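Local atomic coordinates of pullulanase (Klebsiella oxytoca, PDB entry 2YOC), a protein that hydrolyses the alpha-1,6-glucosidic bonds in pullulan and in branched dextrins, and is exported by a type 2 secretion system. Residues Ser874-Phe886 with Tyr898-Ser910. Numbering follows the deposited sequence.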
ATOM      1  N   SER B 874      38.288 -11.235  13.805  1.00 74.92           N
ATOM      2  CA  SER B 874      38.721 -11.983  12.629  1.00 77.35           C
ATOM      3  C   SER B 874      37.628 -12.928  12.103  1.00 81.56           C
ATOM      4  O   SER B 874      37.822 -14.130  11.875  1.00 80.54           O
ATOM      5  CB  SER B 874      40.154 -12.533  12.728  1.00 84.50           C
ATOM      6  OG  SER B 874      40.298 -13.831  13.277  1.00 97.56           O
ATOM      7  N   PHE B 875      36.433 -12.306  11.967  1.00 78.14           N
ATOM      8  CA  PHE B 875      35.170 -12.834  11.453  1.00 77.51           C
ATOM      9  C   PHE B 875      34.388 -13.755  12.405  1.00 80.55           C
ATOM     10  O   PHE B 875      33.418 -14.402  11.974  1.00 80.15           O
ATOM     11  CB  PHE B 875      35.319 -13.379  10.013  1.00 80.24           C
ATOM     12  CG  PHE B 875      35.885 -12.371   9.031  1.00 82.52           C
ATOM     13  CD1 PHE B 875      35.066 -11.409   8.443  1.00 85.70           C
ATOM     14  CD2 PHE B 875      37.239 -12.368   8.711  1.00 85.59           C
ATOM     15  CE1 PHE B 875      35.588 -10.471   7.550  1.00 86.94           C
ATOM     16  CE2 PHE B 875      37.760 -11.435   7.810  1.00 89.24           C
ATOM     17  CZ  PHE B 875      36.929 -10.502   7.227  1.00 87.20           C
ATOM     18  N   THR B 876      34.771 -13.780  13.706  1.00 75.23           N
ATOM     19  CA  THR B 876      34.059 -14.612  14.673  1.00 74.53           C
ATOM     20  C   THR B 876      32.660 -14.050  14.859  1.00 81.04           C
ATOM     21  O   THR B 876      32.510 -12.847  15.083  1.00 80.77           O
ATOM     22  CB  THR B 876      34.825 -14.732  15.991  1.00 75.42           C
ATOM     23  OG1 THR B 876      36.162 -15.102  15.702  1.00 76.16           O
ATOM     24  CG2 THR B 876      34.234 -15.782  16.913  1.00 72.47           C
ATOM     25  N   ARG B 877      31.641 -14.904  14.713  1.00 78.78           N
ATOM     26  CA  ARG B 877      30.256 -14.499  14.872  1.00 78.06           C
ATOM     27  C   ARG B 877      29.848 -14.550  16.356  1.00 85.36           C
ATOM     28  O   ARG B 877      29.464 -13.513  16.922  1.00 86.29           O
ATOM     29  CB  ARG B 877      29.350 -15.333  13.958  1.00 77.00           C
ATOM     30  CG  ARG B 877      27.857 -15.115  14.155  1.00 93.55           C
ATOM     31  CD  ARG B 877      27.036 -15.725  13.031  1.00111.11           C
ATOM     32  NE  ARG B 877      26.971 -17.193  13.058  1.00121.65           N
ATOM     33  CZ  ARG B 877      26.009 -17.889  13.656  1.00136.64           C
ATOM     34  NH1 ARG B 877      25.064 -17.270  14.354  1.00112.47           N
ATOM     35  NH2 ARG B 877      26.010 -19.214  13.601  1.00134.63           N
ATOM     36  N   ASP B 878      29.971 -15.732  16.997  1.00 82.97           N
ATOM     37  CA  ASP B 878      29.577 -15.913  18.404  1.00 82.41           C
ATOM     38  C   ASP B 878      30.757 -16.099  19.353  1.00 82.68           C
ATOM     39  O   ASP B 878      30.929 -17.179  19.920  1.00 83.97           O
ATOM     40  CB  ASP B 878      28.552 -17.055  18.538  1.00 84.45           C
ATOM     41  CG  ASP B 878      27.582 -16.853  19.675  1.00 96.27           C
ATOM     42  OD1 ASP B 878      27.235 -15.662  19.971  1.00 96.74           O
ATOM     43  OD2 ASP B 878      27.114 -17.865  20.231  1.00 99.97           O
ATOM     44  N   SER B 879      31.534 -15.033  19.552  1.00 74.20           N
ATOM     45  CA  SER B 879      32.759 -15.025  20.353  1.00 72.47           C
ATOM     46  C   SER B 879      32.679 -15.349  21.848  1.00 77.34           C
ATOM     47  O   SER B 879      33.678 -15.156  22.535  1.00 75.15           O
ATOM     48  CB  SER B 879      33.544 -13.741  20.107  1.00 71.47           C
ATOM     49  OG  SER B 879      32.880 -12.611  20.643  1.00 67.07           O
ATOM     50  N   TYR B 880      31.531 -15.878  22.353  1.00 77.67           N
ATOM     51  CA  TYR B 880      31.347 -16.225  23.774  1.00 79.30           C
ATOM     52  C   TYR B 880      32.435 -17.099  24.393  1.00 86.01           C
ATOM     53  O   TYR B 880      32.828 -16.861  25.532  1.00 85.43           O
ATOM     54  CB  TYR B 880      29.930 -16.713  24.103  1.00 81.43           C
ATOM     55  CG  TYR B 880      29.640 -18.148  23.738  1.00 87.18           C
ATOM     56  CD1 TYR B 880      29.241 -18.492  22.451  1.00 90.39           C
ATOM     57  CD2 TYR B 880      29.722 -19.162  24.691  1.00 88.94           C
ATOM     58  CE1 TYR B 880      28.967 -19.816  22.107  1.00 93.30           C
ATOM     59  CE2 TYR B 880      29.444 -20.488  24.361  1.00 90.54           C
ATOM     60  CZ  TYR B 880      29.071 -20.813  23.065  1.00 99.68           C
ATOM     61  OH  TYR B 880      28.790 -22.120  22.730  1.00101.83           O
ATOM     62  N   ASP B 881      32.920 -18.100  23.651  1.00 84.99           N
ATOM     63  CA  ASP B 881      34.006 -18.923  24.142  1.00 86.21           C
ATOM     64  C   ASP B 881      35.040 -19.045  23.058  1.00 92.17           C
ATOM     65  O   ASP B 881      35.310 -20.136  22.562  1.00 94.26           O
ATOM     66  CB  ASP B 881      33.539 -20.279  24.724  1.00 88.14           C
ATOM     67  CG  ASP B 881      34.282 -20.683  26.006  1.00 95.80           C
ATOM     68  OD1 ASP B 881      35.461 -20.235  26.193  1.00 92.54           O
ATOM     69  OD2 ASP B 881      33.699 -21.454  26.817  1.00104.30           O
ATOM     70  N   SER B 882      35.558 -17.881  22.634  1.00 86.88           N
ATOM     71  CA  SER B 882      36.608 -17.761  21.628  1.00 86.56           C
ATOM     72  C   SER B 882      37.822 -17.114  22.282  1.00 88.22           C
ATOM     73  O   SER B 882      38.779 -16.718  21.605  1.00 89.85           O
ATOM     74  CB  SER B 882      36.116 -17.021  20.388  1.00 90.14           C
ATOM     75  OG  SER B 882      35.352 -17.904  19.579  1.00100.49           O
ATOM     76  N   GLY B 883      37.765 -17.065  23.615  1.00 80.81           N
ATOM     77  CA  GLY B 883      38.829 -16.625  24.507  1.00 79.35           C
ATOM     78  C   GLY B 883      39.464 -15.279  24.273  1.00 78.79           C
ATOM     79  O   GLY B 883      38.943 -14.448  23.531  1.00 75.33           O
ATOM     80  N   ASP B 884      40.604 -15.071  24.944  1.00 77.22           N
ATOM     81  CA  ASP B 884      41.396 -13.850  24.871  1.00 77.96           C
ATOM     82  C   ASP B 884      41.845 -13.581  23.429  1.00 82.91           C
ATOM     83  O   ASP B 884      41.873 -12.422  23.012  1.00 81.26           O
ATOM     84  CB  ASP B 884      42.625 -13.946  25.798  1.00 81.38           C
ATOM     85  CG  ASP B 884      42.338 -14.006  27.291  1.00 95.69           C
ATOM     86  OD1 ASP B 884      41.418 -13.292  27.751  1.00 96.01           O
ATOM     87  OD2 ASP B 884      43.084 -14.722  28.012  1.00103.24           O
ATOM     88  N   TRP B 885      42.172 -14.656  22.666  1.00 81.67           N
ATOM     89  CA  TRP B 885      42.632 -14.552  21.287  1.00 82.00           C
ATOM     90  C   TRP B 885      41.722 -13.751  20.361  1.00 85.08           C
ATOM     91  O   TRP B 885      42.139 -12.702  19.875  1.00 84.56           O
ATOM     92  CB  TRP B 885      42.944 -15.919  20.690  1.00 81.87           C
ATOM     93  CG  TRP B 885      43.839 -15.838  19.479  1.00 83.99           C
ATOM     94  CD1 TRP B 885      43.486 -16.045  18.177  1.00 86.84           C
ATOM     95  CD2 TRP B 885      45.232 -15.488  19.466  1.00 84.86           C
ATOM     96  NE1 TRP B 885      44.578 -15.866  17.357  1.00 86.92           N
ATOM     97  CE2 TRP B 885      45.665 -15.541  18.123  1.00 88.78           C
ATOM     98  CE3 TRP B 885      46.163 -15.147  20.469  1.00 86.59           C
ATOM     99  CZ2 TRP B 885      46.979 -15.256  17.753  1.00 89.17           C
ATOM    100  CZ3 TRP B 885      47.471 -14.881  20.103  1.00 88.99           C
ATOM    101  CH2 TRP B 885      47.866 -14.926  18.759  1.00 90.29           C
ATOM    102  N   PHE B 886      40.496 -14.229  20.122  1.00 81.29           N
ATOM    103  CA  PHE B 886      39.574 -13.559  19.206  1.00 80.34           C
ATOM    104  C   PHE B 886      38.931 -12.275  19.712  1.00 80.74           C
ATOM    105  O   PHE B 886      38.738 -11.347  18.932  1.00 80.21           O
ATOM    106  CB  PHE B 886      38.548 -14.541  18.629  1.00 82.45           C
ATOM    107  CG  PHE B 886      39.184 -15.545  17.705  1.00 85.55           C
ATOM    108  CD1 PHE B 886      39.401 -15.243  16.364  1.00 89.98           C
ATOM    109  CD2 PHE B 886      39.613 -16.777  18.183  1.00 89.56           C
ATOM    110  CE1 PHE B 886      40.022 -16.169  15.509  1.00 92.81           C
ATOM    111  CE2 PHE B 886      40.241 -17.700  17.334  1.00 93.94           C
ATOM    112  CZ  PHE B 886      40.437 -17.390  16.001  1.00 92.45           C
ATOM    113  N   TYR B 898      42.507  -7.899  13.512  1.00 79.37           N
ATOM    114  CA  TYR B 898      41.976  -8.442  12.264  1.00 80.87           C
ATOM    115  C   TYR B 898      42.944  -9.466  11.706  1.00 85.70           C
ATOM    116  O   TYR B 898      44.146  -9.330  11.927  1.00 84.60           O
ATOM    117  CB  TYR B 898      41.711  -7.305  11.267  1.00 82.83           C
ATOM    118  CG  TYR B 898      41.134  -7.718   9.928  1.00 86.14           C
ATOM    119  CD1 TYR B 898      39.773  -7.988   9.784  1.00 87.60           C
ATOM    120  CD2 TYR B 898      41.925  -7.741   8.784  1.00 87.90           C
ATOM    121  CE1 TYR B 898      39.226  -8.317   8.543  1.00 87.70           C
ATOM    122  CE2 TYR B 898      41.388  -8.065   7.537  1.00 88.90           C
ATOM    123  CZ  TYR B 898      40.037  -8.352   7.422  1.00 94.95           C
ATOM    124  OH  TYR B 898      39.508  -8.676   6.196  1.00 97.32           O
ATOM    125  N   ASN B 899      42.422 -10.507  11.024  1.00 85.18           N
ATOM    126  CA  ASN B 899      43.216 -11.591  10.419  1.00 88.07           C
ATOM    127  C   ASN B 899      44.272 -12.142  11.406  1.00 92.70           C
ATOM    128  O   ASN B 899      45.482 -11.863  11.300  1.00 92.12           O
ATOM    129  CB  ASN B 899      43.824 -11.145   9.071  1.00 91.79           C
ATOM    130  CG  ASN B 899      44.599 -12.193   8.347  1.00118.52           C
ATOM    131  OD1 ASN B 899      44.205 -13.353   8.271  1.00110.35           O
ATOM    132  ND2 ASN B 899      45.739 -11.795   7.817  1.00120.71           N
ATOM    133  N   VAL B 900      43.760 -12.840  12.429  1.00 88.24           N
ATOM    134  CA  VAL B 900      44.550 -13.442  13.497  1.00 87.69           C
ATOM    135  C   VAL B 900      44.282 -14.938  13.521  1.00 87.94           C
ATOM    136  O   VAL B 900      44.732 -15.631  14.432  1.00 87.81           O
ATOM    137  CB  VAL B 900      44.305 -12.765  14.871  1.00 91.61           C
ATOM    138  CG1 VAL B 900      44.799 -11.324  14.868  1.00 91.66           C
ATOM    139  CG2 VAL B 900      42.833 -12.842  15.299  1.00 90.22           C
ATOM    140  N   GLY B 901      43.557 -15.410  12.507  1.00 81.89           N
ATOM    141  CA  GLY B 901      43.195 -16.811  12.337  1.00 81.51           C
ATOM    142  C   GLY B 901      41.798 -17.014  11.791  1.00 84.94           C
ATOM    143  O   GLY B 901      40.990 -16.081  11.769  1.00 81.52           O
HETATM  144  N   MSE B 902      41.505 -18.235  11.341  1.00 85.78           N
HETATM  145  CA  MSE B 902      40.170 -18.555  10.854  1.00 87.34           C
HETATM  146  C   MSE B 902      39.268 -18.677  12.082  1.00 95.34           C
HETATM  147  O   MSE B 902      39.704 -19.260  13.069  1.00 96.01           O
HETATM  148  CB  MSE B 902      40.154 -19.872  10.041  1.00 90.99           C
HETATM  149  CG  MSE B 902      40.860 -19.799   8.685  1.00 99.45           C
HETATM  150 SE   MSE B 902      40.392 -18.272   7.535  1.00107.60          SE
HETATM  151  CE  MSE B 902      38.698 -18.883   6.809  1.00102.50           C
ATOM    152  N   PRO B 903      38.043 -18.108  12.090  1.00 94.35           N
ATOM    153  CA  PRO B 903      37.183 -18.225  13.289  1.00 93.83           C
ATOM    154  C   PRO B 903      36.650 -19.650  13.520  1.00100.44           C
ATOM    155  O   PRO B 903      36.914 -20.533  12.694  1.00101.32           O
ATOM    156  CB  PRO B 903      36.071 -17.222  13.010  1.00 94.23           C
ATOM    157  CG  PRO B 903      35.981 -17.144  11.537  1.00 99.08           C
ATOM    158  CD  PRO B 903      37.365 -17.366  11.005  1.00 96.08           C
ATOM    159  N   ARG B 904      35.911 -19.885  14.636  1.00 96.72           N
ATOM    160  CA  ARG B 904      35.381 -21.216  14.966  1.00 96.33           C
ATOM    161  C   ARG B 904      34.585 -21.937  13.859  1.00 97.09           C
ATOM    162  O   ARG B 904      33.522 -21.461  13.453  1.00 95.73           O
ATOM    163  CB  ARG B 904      34.609 -21.201  16.300  1.00 96.81           C
ATOM    164  CG  ARG B 904      35.416 -21.528  17.519  1.00109.79           C
ATOM    165  CD  ARG B 904      34.876 -22.801  18.147  1.00120.37           C
ATOM    166  NE  ARG B 904      35.207 -22.937  19.563  1.00130.74           N
ATOM    167  CZ  ARG B 904      34.696 -23.868  20.364  1.00144.45           C
ATOM    168  NH1 ARG B 904      33.835 -24.764  19.887  1.00128.43           N
ATOM    169  NH2 ARG B 904      35.062 -23.932  21.636  1.00132.50           N
ATOM    170  N   ILE B 905      35.133 -23.084  13.376  1.00 93.01           N
ATOM    171  CA  ILE B 905      34.578 -23.984  12.339  1.00 92.91           C
ATOM    172  C   ILE B 905      33.129 -24.324  12.572  1.00 96.89           C
ATOM    173  O   ILE B 905      32.342 -24.359  11.624  1.00 96.50           O
ATOM    174  CB  ILE B 905      35.336 -25.329  12.177  1.00 96.96           C
ATOM    175  CG1 ILE B 905      36.191 -25.756  13.412  1.00 98.59           C
ATOM    176  CG2 ILE B 905      36.103 -25.372  10.875  1.00 97.77           C
ATOM    177  CD1 ILE B 905      35.529 -25.759  14.965  1.00107.95           C
ATOM    178  N   SER B 906      32.795 -24.636  13.829  1.00 93.32           N
ATOM    179  CA  SER B 906      31.468 -25.027  14.255  1.00 93.06           C
ATOM    180  C   SER B 906      30.417 -24.014  13.847  1.00 97.79           C
ATOM    181  O   SER B 906      29.363 -24.404  13.321  1.00 97.75           O
ATOM    182  CB  SER B 906      31.441 -25.256  15.762  1.00 96.99           C
ATOM    183  OG  SER B 906      32.413 -24.469  16.426  1.00108.40           O
ATOM    184  N   ASP B 907      30.729 -22.715  14.021  1.00 93.83           N
ATOM    185  CA  ASP B 907      29.755 -21.673  13.742  1.00 93.16           C
ATOM    186  C   ASP B 907      30.029 -20.727  12.565  1.00 97.76           C
ATOM    187  O   ASP B 907      29.095 -20.083  12.063  1.00 97.48           O
ATOM    188  CB  ASP B 907      29.269 -21.014  15.047  1.00 94.67           C
ATOM    189  CG  ASP B 907      29.944 -19.774  15.591  1.00112.18           C
ATOM    190  OD1 ASP B 907      30.995 -19.921  16.279  1.00120.53           O
ATOM    191  OD2 ASP B 907      29.353 -18.666  15.455  1.00112.75           O
ATOM    192  N   ASP B 908      31.280 -20.715  12.069  1.00 94.72           N
ATOM    193  CA  ASP B 908      31.712 -19.868  10.951  1.00 94.47           C
ATOM    194  C   ASP B 908      32.353 -20.617   9.743  1.00 97.90           C
ATOM    195  O   ASP B 908      32.734 -19.968   8.763  1.00 97.53           O
ATOM    196  CB  ASP B 908      32.624 -18.734  11.455  1.00 95.91           C
ATOM    197  CG  ASP B 908      31.882 -17.543  12.019  1.00 99.17           C
ATOM    198  OD1 ASP B 908      31.344 -16.753  11.221  1.00 98.97           O
ATOM    199  OD2 ASP B 908      31.917 -17.355  13.252  1.00101.48           O
ATOM    200  N   GLY B 909      32.425 -21.950   9.811  1.00 93.58           N
ATOM    201  CA  GLY B 909      32.990 -22.793   8.754  1.00 94.12           C
ATOM    202  C   GLY B 909      32.314 -22.617   7.409  1.00 96.43           C
ATOM    203  O   GLY B 909      32.959 -22.606   6.357  1.00 96.92           O
ATOM    204  N   SER B 910      31.004 -22.424   7.470  1.00 91.04           N
ATOM    205  CA  SER B 910      30.095 -22.168   6.370  1.00 90.46           C
ATOM    206  C   SER B 910      30.377 -20.808   5.705  1.00 93.48           C
ATOM    207  O   SER B 910      29.738 -20.500   4.704  1.00 92.58           O
ATOM    208  CB  SER B 910      28.663 -22.192   6.898  1.00 94.53           C
ATOM    209  OG  SER B 910      28.583 -21.701   8.233  1.00108.84           O
TER
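The long loop that follows strand 860-864, the eighth of the parallel barrel, folds back on itself here, and Ser874, Arg877 and Trp885 tie its early part to Val900, Gly901, Asp907 and Asp908. Trp885 gives its indole N-H to the carbonyl of Val900, NE1 to O 2.9 Å, nearly straight at 164° and close to the ring plane; with CG anti to the backbone N (chi1 -161°), the long side chain carries its only polar atom to that carbonyl. The small Ser874 hydroxyl fits beside Val900 CG2 and donates from OG to Gly901 O over 2.8 Å. Gly901 has backbone angles that would press a CB against the preceding carbonyl, which calls for glycine. The compact, puckered ring of Pro903 lies against Thr876, its CB 3.4 Å from Thr876 OG1, an oxygen hydrogen-bonded to the backbone carbonyl of Lys873. Phe875 and Tyr898 meet obliquely, planes 63° apart, while the Tyr898 hydroxyl is hydrogen-bonded to Lys919 O. At the other end, Arg877 N donates to Asp908 OD2 on the syn side, N to OD2 2.9 Å. Asp907 OD2 lies over the Arg877 guanidinium face, 3.7 Å from NE, a long, purely electrostatic pairing. Asp881 reaches a bound calcium ion whose site includes Ala538 and Asp541. Trp885 packs on helices 512-520 and 529-537, and selenomethionine Met902 touches Tyr912 and Lys919 of helix 912-919, so the folded loop contacts all three helices.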